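Long-range contacts in uncharacterized protein (Corynebacterium diphtheriae, PDB 3V7B), which is of unknown function but belongs to the DUF2020 family, which is grouped in one clan with the Mog1p and PsbP proteins: residues A[88-93]-A[114-119]; A[94-99]-A[106-111]. All blocks are in the same frame, centred on the assembly; numbering follows the deposited sequence.

Interaction 1: A[88-93]-A[114-119]; sequences WAAPID and GAVYAV
Ala89 and Ala90, where helix 79-89 gives way to a loop, pack against the side chains of Val116 and Ala118 on strand 114-121. Most of the contact is methyl against methyl. The CB of Ala118 meets two partners equally, lying 4.0 Å from Ala89 CB and 4.0 Å from Ala90 CB; seen from that methyl, the two partners are separated by about 74°, so it is wedged between consecutive residues of the opposing segment. Ala90 is the first residue past the helix to leave helical angles (phi -135°), and both consecutive CB atoms point toward the strand. Val116 adds one methyl to each alanine: its CG2 is 4.3 Å from Ala89 CB, and its CG1 is 4.4 Å from Ala90 CB.

A second kind of contact joins apolar carbon to a backbone oxygen. The fork of Val116 comes up beside the carbonyl oxygen of Ala89, near the C-terminal end of the helix, with CG2 3.7 Å and CG1 3.9 Å from that O. Val116 presents both branches to the same oxygen because CG2 is anti to the backbone N while CG1 sits between N and the carbonyl carbon (chi1 64°). These are van der Waals approaches, and the two segments are held together by packing alone.

Val116 and Ala118 alternate with Tyr117, whose CB points away from the helix end. Tyr117 instead packs against helix 135-149 through Ala138, Glu139 and Ala142, so strand 114-121 is sandwiched between two helical elements. On the face carrying Val116 and Ala118, the neighbouring strand 124-130 continues the apolar surface: Trp129 touches Ala89 and Val116, while Val127 touches Ala89 and Ala118. The end of helix 79-89 therefore rests across two adjacent antiparallel strands of the sheet.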
loop_
_atom_site.group_PDB
_atom_site.type_symbol
_atom_site.label_atom_id
_atom_site.label_comp_id
_atom_site.label_asym_id
_atom_site.label_seq_id
_atom_site.Cartn_x
_atom_site.Cartn_y
_atom_site.Cartn_z
ATOM N N TRP A 88 -1.674 -12.835 -1.765
ATOM C CA TRP A 88 -1.970 -12.402 -3.146
ATOM C C TRP A 88 -1.009 -11.325 -3.620
ATOM O O TRP A 88 -0.396 -11.480 -4.697
ATOM C CB TRP A 88 -3.411 -11.952 -3.200
ATOM C CG TRP A 88 -3.771 -11.038 -4.325
ATOM C CD1 TRP A 88 -3.957 -11.357 -5.667
ATOM C CD2 TRP A 88 -4.009 -9.577 -4.230
ATOM N NE1 TRP A 88 -4.259 -10.209 -6.408
ATOM C CE2 TRP A 88 -4.323 -9.118 -5.599
ATOM C CE3 TRP A 88 -4.008 -8.647 -3.190
ATOM C CZ2 TRP A 88 -4.610 -7.788 -5.878
ATOM C CZ3 TRP A 88 -4.265 -7.318 -3.485
ATOM C CH2 TRP A 88 -4.576 -6.902 -4.797
ATOM N N ALA A 89 -0.773 -10.307 -2.766
ATOM C CA ALA A 89 0.086 -9.168 -3.126
ATOM C C ALA A 89 1.571 -9.565 -3.199
ATOM O O ALA A 89 2.308 -9.049 -4.024
ATOM C CB ALA A 89 -0.083 -8.031 -2.154
ATOM N N ALA A 90 1.964 -10.507 -2.321
ATOM C CA ALA A 90 3.364 -10.937 -2.111
ATOM C C ALA A 90 3.401 -12.454 -2.057
ATOM O O ALA A 90 3.430 -13.022 -0.983
ATOM C CB ALA A 90 4.008 -10.278 -0.856
ATOM N N PRO A 91 3.435 -13.099 -3.237
ATOM C CA PRO A 91 3.295 -14.591 -3.247
ATOM C C PRO A 91 4.465 -15.281 -2.535
ATOM O O PRO A 91 5.613 -14.829 -2.638
ATOM C CB PRO A 91 3.253 -14.951 -4.751
ATOM C CG PRO A 91 2.753 -13.693 -5.421
ATOM C CD PRO A 91 3.272 -12.513 -4.594
ATOM N N ILE A 92 4.150 -16.432 -1.943
ATOM C CA ILE A 92 5.008 -17.148 -1.020
ATOM C C ILE A 92 6.252 -17.528 -1.778
ATOM O O ILE A 92 7.331 -17.371 -1.229
ATOM C CB ILE A 92 4.353 -18.431 -0.473
ATOM C CG1 ILE A 92 3.184 -18.129 0.463
ATOM C CG2 ILE A 92 5.364 -19.274 0.310
ATOM C CD1 ILE A 92 3.568 -17.323 1.669
ATOM N N ASP A 93 6.138 -17.898 -3.051
ATOM C CA ASP A 93 7.347 -18.343 -3.766
ATOM C C ASP A 93 8.121 -17.333 -4.539
ATOM O O ASP A 93 9.111 -17.685 -5.221
ATOM C CB ASP A 93 6.997 -19.504 -4.697
ATOM C CG ASP A 93 5.936 -19.154 -5.722
ATOM O OD1 ASP A 93 5.752 -17.942 -5.973
ATOM O OD2 ASP A 93 5.298 -20.103 -6.248
ATOM N N GLY A 114 8.903 -3.085 -10.457
ATOM C CA GLY A 114 8.442 -2.406 -9.252
ATOM C C GLY A 114 8.663 -3.222 -7.991
ATOM O O GLY A 114 9.356 -4.253 -7.996
ATOM N N ALA A 115 8.032 -2.781 -6.882
ATOM C CA ALA A 115 8.319 -3.358 -5.605
ATOM C C ALA A 115 6.993 -3.526 -4.901
ATOM O O ALA A 115 6.084 -2.778 -5.166
ATOM C CB ALA A 115 9.241 -2.448 -4.783
ATOM N N VAL A 116 6.969 -4.417 -3.933
ATOM C CA VAL A 116 5.814 -4.603 -3.053
ATOM C C VAL A 116 6.265 -4.869 -1.619
ATOM O O VAL A 116 7.346 -5.416 -1.358
ATOM C CB VAL A 116 4.902 -5.761 -3.550
ATOM C CG1 VAL A 116 5.674 -7.111 -3.497
ATOM C CG2 VAL A 116 3.503 -5.748 -2.847
ATOM N N TYR A 117 5.418 -4.483 -0.674
ATOM C CA TYR A 117 5.658 -4.749 0.695
ATOM C C TYR A 117 4.284 -4.945 1.289
ATOM O O TYR A 117 3.410 -4.026 1.265
ATOM C CB TYR A 117 6.435 -3.609 1.406
ATOM C CG TYR A 117 6.833 -3.932 2.862
ATOM C CD1 TYR A 117 8.135 -4.419 3.151
ATOM C CD2 TYR A 117 5.968 -3.723 3.934
ATOM C CE1 TYR A 117 8.526 -4.723 4.430
ATOM C CE2 TYR A 117 6.360 -4.025 5.233
ATOM C CZ TYR A 117 7.665 -4.510 5.475
ATOM O OH TYR A 117 8.123 -4.822 6.732
ATOM N N ALA A 118 4.049 -6.152 1.778
ATOM C CA ALA A 118 2.713 -6.573 2.228
ATOM C C ALA A 118 2.765 -7.336 3.519
ATOM O O ALA A 118 3.437 -8.345 3.650
ATOM C CB ALA A 118 2.010 -7.389 1.154
ATOM N N VAL A 119 2.081 -6.806 4.542
ATOM C CA VAL A 119 2.114 -7.408 5.845
ATOM C C VAL A 119 0.757 -7.403 6.494
ATOM O O VAL A 119 -0.094 -6.608 6.162
ATOM C CB VAL A 119 3.088 -6.727 6.828
ATOM C CG1 VAL A 119 4.592 -7.008 6.410
ATOM C CG2 VAL A 119 2.752 -5.193 6.923
#

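Interaction 2: A[94-99]-A[106-111]; sequences TTEPAE and GGRAGH
Glu96 and Arg108 reach out from the same face of the sheet, and their side chains cross obliquely. Glu96 OE2 lies over one face of the guanidinium, 3.3 Å from Arg108 NE, with the two planar groups 29° apart; the salt bridge rests on charge alone, since no N-H points at the oxygen. Arg108 NE donates to Pro97 O at 3.1 Å, a bent bond tilted from the guanidinium plane. A water at the guanidinium edge accepts from Arg108 NH2 and donates to the same carbonyl, giving Pro97 O two donors. Arg108 NH1 pairs with Glu139 of helix 135-149. Beneath this group, strands 96-98 and 105-111 form a short antiparallel beta hairpin at the sheet edge, with Glu96-Arg108 and Ala98-Gly106 as hydrogen-bonded pairs. The nearly straight bond from Glu96 N to Arg108 O is 2.9 Å long. Between them Pro97 and Gly107 form a non-hydrogen-bonded pair, and the CA of Gly107 comes within 3.0 Å of Glu96 O in a CA-H...O contact. Thr95 turns CG2, anti to its carbonyl carbon, onto Ala109 CB at 3.7 Å, while its OG1 bonds to Pro91 O. Near the turn, a second water donates to both Glu99 OE2 and Gly106 O, and Ser105 OG also hydrogen-bonds that carboxylate oxygen.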
loop_
_atom_site.group_PDB
_atom_site.type_symbol
_atom_site.label_atom_id
_atom_site.label_comp_id
_atom_site.label_asym_id
_atom_site.label_seq_id
_atom_site.Cartn_x
_atom_site.Cartn_y
_atom_site.Cartn_z
ATOM N N THR A 94 7.713 -16.072 -4.485
ATOM C CA THR A 94 8.343 -15.040 -5.282
ATOM C C THR A 94 8.788 -13.857 -4.446
ATOM O O THR A 94 9.263 -12.886 -4.988
ATOM C CB THR A 94 7.415 -14.520 -6.438
ATOM O OG1 THR A 94 6.180 -13.968 -5.906
ATOM C CG2 THR A 94 7.140 -15.586 -7.436
ATOM N N THR A 95 8.592 -13.911 -3.123
ATOM C CA THR A 95 8.931 -12.819 -2.287
ATOM C C THR A 95 9.656 -13.350 -1.058
ATOM O O THR A 95 9.576 -14.582 -0.749
ATOM C CB THR A 95 7.667 -11.998 -1.859
ATOM O OG1 THR A 95 6.833 -12.802 -1.024
ATOM C CG2 THR A 95 6.873 -11.484 -3.165
ATOM N N GLU A 96 10.293 -12.422 -0.329
ATOM C CA GLU A 96 11.015 -12.751 0.895
ATOM C C GLU A 96 10.253 -12.261 2.103
ATOM O O GLU A 96 9.287 -11.448 1.972
ATOM C CB GLU A 96 12.479 -12.245 0.847
ATOM C CG GLU A 96 12.572 -10.749 0.691
ATOM C CD GLU A 96 13.948 -10.154 0.764
ATOM O OE1 GLU A 96 14.946 -10.880 0.813
ATOM O OE2 GLU A 96 14.006 -8.910 0.773
ATOM N N PRO A 97 10.583 -12.807 3.286
ATOM C CA PRO A 97 9.768 -12.404 4.415
ATOM C C PRO A 97 9.896 -10.923 4.705
ATOM O O PRO A 97 10.955 -10.351 4.499
ATOM C CB PRO A 97 10.322 -13.212 5.577
ATOM C CG PRO A 97 10.981 -14.391 4.919
ATOM C CD PRO A 97 11.502 -13.906 3.615
ATOM N N ALA A 98 8.791 -10.343 5.126
ATOM C CA ALA A 98 8.705 -8.991 5.653
ATOM C C ALA A 98 8.132 -9.139 7.031
ATOM O O ALA A 98 7.001 -9.698 7.226
ATOM C CB ALA A 98 7.824 -8.114 4.777
ATOM N N GLU A 99 8.902 -8.704 8.029
ATOM C CA GLU A 99 8.457 -8.866 9.417
ATOM C C GLU A 99 8.549 -7.582 10.206
ATOM O O GLU A 99 8.753 -7.637 11.416
ATOM C CB GLU A 99 9.290 -9.935 10.116
ATOM C CG GLU A 99 9.200 -11.311 9.472
ATOM C CD GLU A 99 7.829 -11.979 9.597
ATOM O OE1 GLU A 99 7.293 -12.018 10.749
ATOM O OE2 GLU A 99 7.304 -12.472 8.537
ATOM N N GLY A 106 4.511 -10.819 6.500
ATOM C CA GLY A 106 4.056 -10.928 5.144
ATOM C C GLY A 106 5.289 -11.103 4.242
ATOM O O GLY A 106 6.189 -11.842 4.639
ATOM N N GLY A 107 5.342 -10.369 3.142
ATOM C CA GLY A 107 6.433 -10.511 2.118
ATOM C C GLY A 107 6.795 -9.203 1.428
ATOM O O GLY A 107 6.046 -8.211 1.476
ATOM N N ARG A 108 7.927 -9.217 0.738
ATOM C CA ARG A 108 8.459 -8.049 0.097
ATOM C C ARG A 108 9.348 -8.529 -1.062
ATOM O O ARG A 108 9.870 -9.658 -1.027
ATOM C CB ARG A 108 9.269 -7.173 1.076
ATOM C CG ARG A 108 10.377 -7.900 1.802
ATOM C CD ARG A 108 11.296 -6.991 2.585
ATOM N NE ARG A 108 12.280 -7.816 3.310
ATOM C CZ ARG A 108 13.375 -7.343 3.918
ATOM N NH1 ARG A 108 13.618 -6.031 3.928
ATOM N NH2 ARG A 108 14.223 -8.184 4.539
ATOM N N ALA A 109 9.473 -7.695 -2.079
ATOM C CA ALA A 109 10.207 -8.017 -3.299
ATOM C C ALA A 109 10.401 -6.689 -4.046
ATOM O O ALA A 109 9.491 -5.788 -4.008
ATOM C CB ALA A 109 9.424 -8.980 -4.187
ATOM N N GLY A 110 11.578 -6.530 -4.660
ATOM C CA GLY A 110 11.854 -5.373 -5.484
ATOM C C GLY A 110 12.476 -5.888 -6.782
ATOM O O GLY A 110 13.461 -6.585 -6.712
ATOM N N HIS A 111 11.859 -5.636 -7.942
ATOM C CA HIS A 111 12.399 -6.104 -9.264
ATOM C C HIS A 111 12.366 -4.991 -10.288
ATOM O O HIS A 111 12.031 -3.859 -9.962
ATOM C CB HIS A 111 11.579 -7.277 -9.798
ATOM C CG HIS A 111 11.441 -8.420 -8.834
ATOM N ND1 HIS A 111 12.511 -9.098 -8.334
ATOM C CD2 HIS A 111 10.304 -9.020 -8.288
ATOM C CE1 HIS A 111 12.080 -10.066 -7.499
ATOM N NE2 HIS A 111 10.726 -10.021 -7.472
HETATM O O HOH W 1 13.620 -11.183 4.409
HETATM O O HOH W 2 6.697 -13.923 6.329
#

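How the interactions relate
From the N terminus, the chain passes through three strands of the sheet before helix 79-89, whose end supplies the first half of interaction 1. After a short loop it enters edge strand 96-98, turns, and returns along 105-111, so interaction 2 closes a short loop of six residues. A further turn leads into strand 114-121, where interaction 1 closes the wider loop around that hairpin. The contacts are nested, with centres about 5 Å apart. They meet where strands 105-111 and 114-121 pair through probable backbone hydrogen bonds, including Gly107 N to Ala118 O. Interaction 1 seats a helix end on the sheet; interaction 2 adds the strand at one edge of the sheet.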